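Local coordinates for peridinin-chlorophyll A protein (Amphidinium carterae, PDB 2C9E) that probably serves as a water-soluble light-harvesting antenna, holding peridinin and chlorophyll a to capture solar energy in the blue-green range, at residues 140-143 and 144-148. Numbering follows the deposited sequence.
Sequences DSFK and ALTSA. With PID (peridinin), chain F.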
loop_
_atom_site.group_PDB
_atom_site.type_symbol
_atom_site.label_atom_id
_atom_site.label_comp_id
_atom_site.label_asym_id
_atom_site.label_seq_id
_atom_site.Cartn_x
_atom_site.Cartn_y
_atom_site.Cartn_z
ATOM N N ASP A 140 19.335 17.208 5.971
ATOM C CA ASP A 140 19.789 18.243 5.056
ATOM C C ASP A 140 20.005 17.688 3.655
ATOM O O ASP A 140 19.721 18.377 2.673
ATOM C CB ASP A 140 21.012 19.005 5.599
ATOM C CG ASP A 140 20.597 20.409 6.104
ATOM O OD1 ASP A 140 19.967 20.508 7.189
ATOM O OD2 ASP A 140 20.807 21.416 5.370
ATOM N N SER A 141 20.449 16.432 3.556
ATOM C CA SER A 141 20.652 15.817 2.240
ATOM C C SER A 141 19.282 15.476 1.614
ATOM O O SER A 141 19.139 15.486 0.398
ATOM C CB SER A 141 21.541 14.565 2.343
ATOM O OG SER A 141 20.762 13.385 2.479
ATOM N N PHE A 142 18.278 15.178 2.452
ATOM C CA PHE A 142 16.899 14.931 1.947
ATOM C C PHE A 142 16.352 16.249 1.303
ATOM O O PHE A 142 15.772 16.242 0.201
ATOM C CB PHE A 142 15.982 14.482 3.088
ATOM C CG PHE A 142 14.517 14.390 2.701
ATOM C CD1 PHE A 142 14.053 13.382 1.876
ATOM C CD2 PHE A 142 13.597 15.315 3.177
ATOM C CE1 PHE A 142 12.693 13.309 1.554
ATOM C CE2 PHE A 142 12.261 15.224 2.843
ATOM C CZ PHE A 142 11.824 14.235 2.049
ATOM N N LYS A 143 16.564 17.384 1.979
ATOM C CA LYS A 143 16.121 18.640 1.431
ATOM C C LYS A 143 16.747 18.899 0.068
ATOM O O LYS A 143 16.057 19.295 -0.878
ATOM C CB LYS A 143 16.468 19.773 2.377
ATOM C CG LYS A 143 15.729 19.692 3.721
ATOM C CD LYS A 143 15.687 21.040 4.378
ATOM C CE LYS A 143 16.984 21.402 5.047
ATOM N NZ LYS A 143 16.794 22.563 5.983
ATOM N N ALA A 144 18.052 18.658 -0.056
ATOM C CA ALA A 144 18.706 18.914 -1.349
ATOM C C ALA A 144 18.108 18.012 -2.425
ATOM O O ALA A 144 17.954 18.405 -3.575
ATOM C CB ALA A 144 20.230 18.725 -1.229
ATOM N N LEU A 145 17.756 16.793 -2.068
ATOM C CA LEU A 145 17.111 15.893 -3.041
ATOM C C LEU A 145 15.703 16.441 -3.434
ATOM O O LEU A 145 15.307 16.412 -4.604
ATOM C CB LEU A 145 16.905 14.506 -2.411
ATOM C CG LEU A 145 16.895 13.233 -3.227
ATOM C CD1 LEU A 145 16.162 12.221 -2.442
ATOM C CD2 LEU A 145 16.289 13.404 -4.572
ATOM N N THR A 146 14.948 16.939 -2.463
ATOM C CA THR A 146 13.618 17.410 -2.811
ATOM C C THR A 146 13.720 18.557 -3.808
ATOM O O THR A 146 12.866 18.687 -4.698
ATOM C CB THR A 146 12.766 17.838 -1.560
ATOM O OG1 THR A 146 13.334 18.982 -0.923
ATOM C CG2 THR A 146 12.658 16.689 -0.547
ATOM N N SER A 147 14.763 19.386 -3.683
ATOM C CA SER A 147 14.924 20.506 -4.617
ATOM C C SER A 147 15.303 20.046 -6.008
ATOM O O SER A 147 14.875 20.654 -6.993
ATOM C CB SER A 147 16.014 21.464 -4.154
ATOM O OG SER A 147 15.733 21.958 -2.867
ATOM N N ALA A 148 16.133 18.997 -6.091
ATOM C CA ALA A 148 16.546 18.485 -7.389
ATOM C C ALA A 148 15.306 17.956 -8.047
ATOM O O ALA A 148 15.064 18.240 -9.207
ATOM C CB ALA A 148 17.603 17.358 -7.250
HETATM C C1 PID F . 8.467 18.658 -1.930
HETATM C C2 PID F . 8.055 20.071 -2.361
HETATM C C3 PID F . 7.079 19.994 -3.540
HETATM C C4 PID F . 7.797 19.310 -4.706
HETATM C C5 PID F . 8.126 17.838 -4.434
HETATM C C6 PID F . 8.569 17.552 -2.985
HETATM C C7 PID F . 9.386 16.427 -2.830
HETATM C C8 PID F . 9.187 15.373 -1.934
HETATM C C9 PID F . 10.007 14.245 -1.825
HETATM C C10 PID F . 11.147 13.943 -2.562
HETATM C C11 PID F . 9.789 13.187 -1.041
HETATM C C12 PID F . 10.723 12.255 -1.263
HETATM C C13 PID F . 10.791 11.014 -0.627
HETATM C C14 PID F . 11.739 10.009 -0.834
HETATM C C15 PID F . 11.644 8.821 -0.104
HETATM C C16 PID F . 12.496 7.722 -0.211
HETATM C C17 PID F . 12.307 6.569 0.551
HETATM C C18 PID F . 13.133 5.453 0.421
HETATM C C19 PID F . 12.972 4.271 1.142
HETATM C C20 PID F . 13.831 3.196 0.899
HETATM C C21 PID F . 13.764 1.942 1.508
HETATM C C22 PID F . 14.670 0.947 1.138
HETATM C C23 PID F . 14.634 -0.253 1.653
HETATM C C24 PID F . 14.527 -1.468 2.127
HETATM C C25 PID F . 13.629 -2.531 1.475
HETATM C C26 PID F . 12.624 -3.017 2.526
HETATM C C27 PID F . 13.293 -3.455 3.835
HETATM C C28 PID F . 14.209 -2.369 4.415
HETATM C C29 PID F . 15.259 -1.896 3.401
HETATM C C30 PID F . 11.620 -4.861 4.777
HETATM C C31 PID F . 10.578 -5.176 5.852
HETATM C CM1 PID F . 9.374 18.630 -0.698
HETATM C CM2 PID F . 9.216 17.447 -5.437
HETATM C CM3 PID F . 6.865 17.037 -4.769
HETATM C CM4 PID F . 12.864 10.192 -1.857
HETATM C CM5 PID F . 12.685 1.624 2.551
HETATM C CM6 PID F . 12.820 -1.940 0.317
HETATM C CM7 PID F . 14.471 -3.687 0.933
HETATM C CM8 PID F . 16.058 -0.727 3.986
HETATM O O1 PID F . 7.488 17.621 -2.036
HETATM O O2 PID F . 6.684 21.307 -3.950
HETATM O O3 PID F . 11.663 14.657 -3.420
HETATM O O4 PID F . 11.598 12.701 -2.214
HETATM O O5 PID F . 16.122 -2.986 3.050
HETATM O O6 PID F . 12.248 -3.653 4.801
HETATM O O7 PID F . 11.928 -5.717 3.950
HETATM O O HOH W 1 17.581 22.239 -1.184
#
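T146, one turn after F142 on helix 132-152, lays its methyl CG2 over one face of the F142 ring. This is a CH-pi contact, with CG2 3.8 Å from the ring centroid and displaced toward the rim at CE2 and CZ. F142 reaches out over T146 because its CG stands anti to the backbone N (chi1 172°). The ring then presents its edge to the peridinin: CE1 lies 3.6 Å from C12, and C13 sits close to the ring plane. T146 meets the same pigment nearer its C1 end, CB packing 3.6 Å from the methyl CM1. The lactone carbonyl oxygen O3 lies 3.4 Å from T146 CA, while L145 adds its CD1 at 3.9 Å from CM4.

The hydroxyl of T146 turns back to its own helix, chi1 of 66° placing OG1 between the backbone N and the carbonyl carbon. OG1 donates to K143 O at 2.7 Å, well off the C=O direction. That oxygen also takes the regular helical bond from S147 N at 3.1 Å, and a water at S147 OG adds a weak third. With an alanine here, the F142 face would probably lose its methyl contact, and K143 O would keep S147 N but lose its hydroxyl donor.

Toward helix 2-18, S141 and L145 both touch F10, L145 thus bridging that helix and the pigment; S141 OG bonds back to A138 O. F142 and T146 also touch a second peridinin, and D140, F142 and K143 the digalactosyl diacyl glycerol. Chemically, the threonine spends its hydroxyl on K143 O, so mainly carbon atoms meet both the polyene and O3.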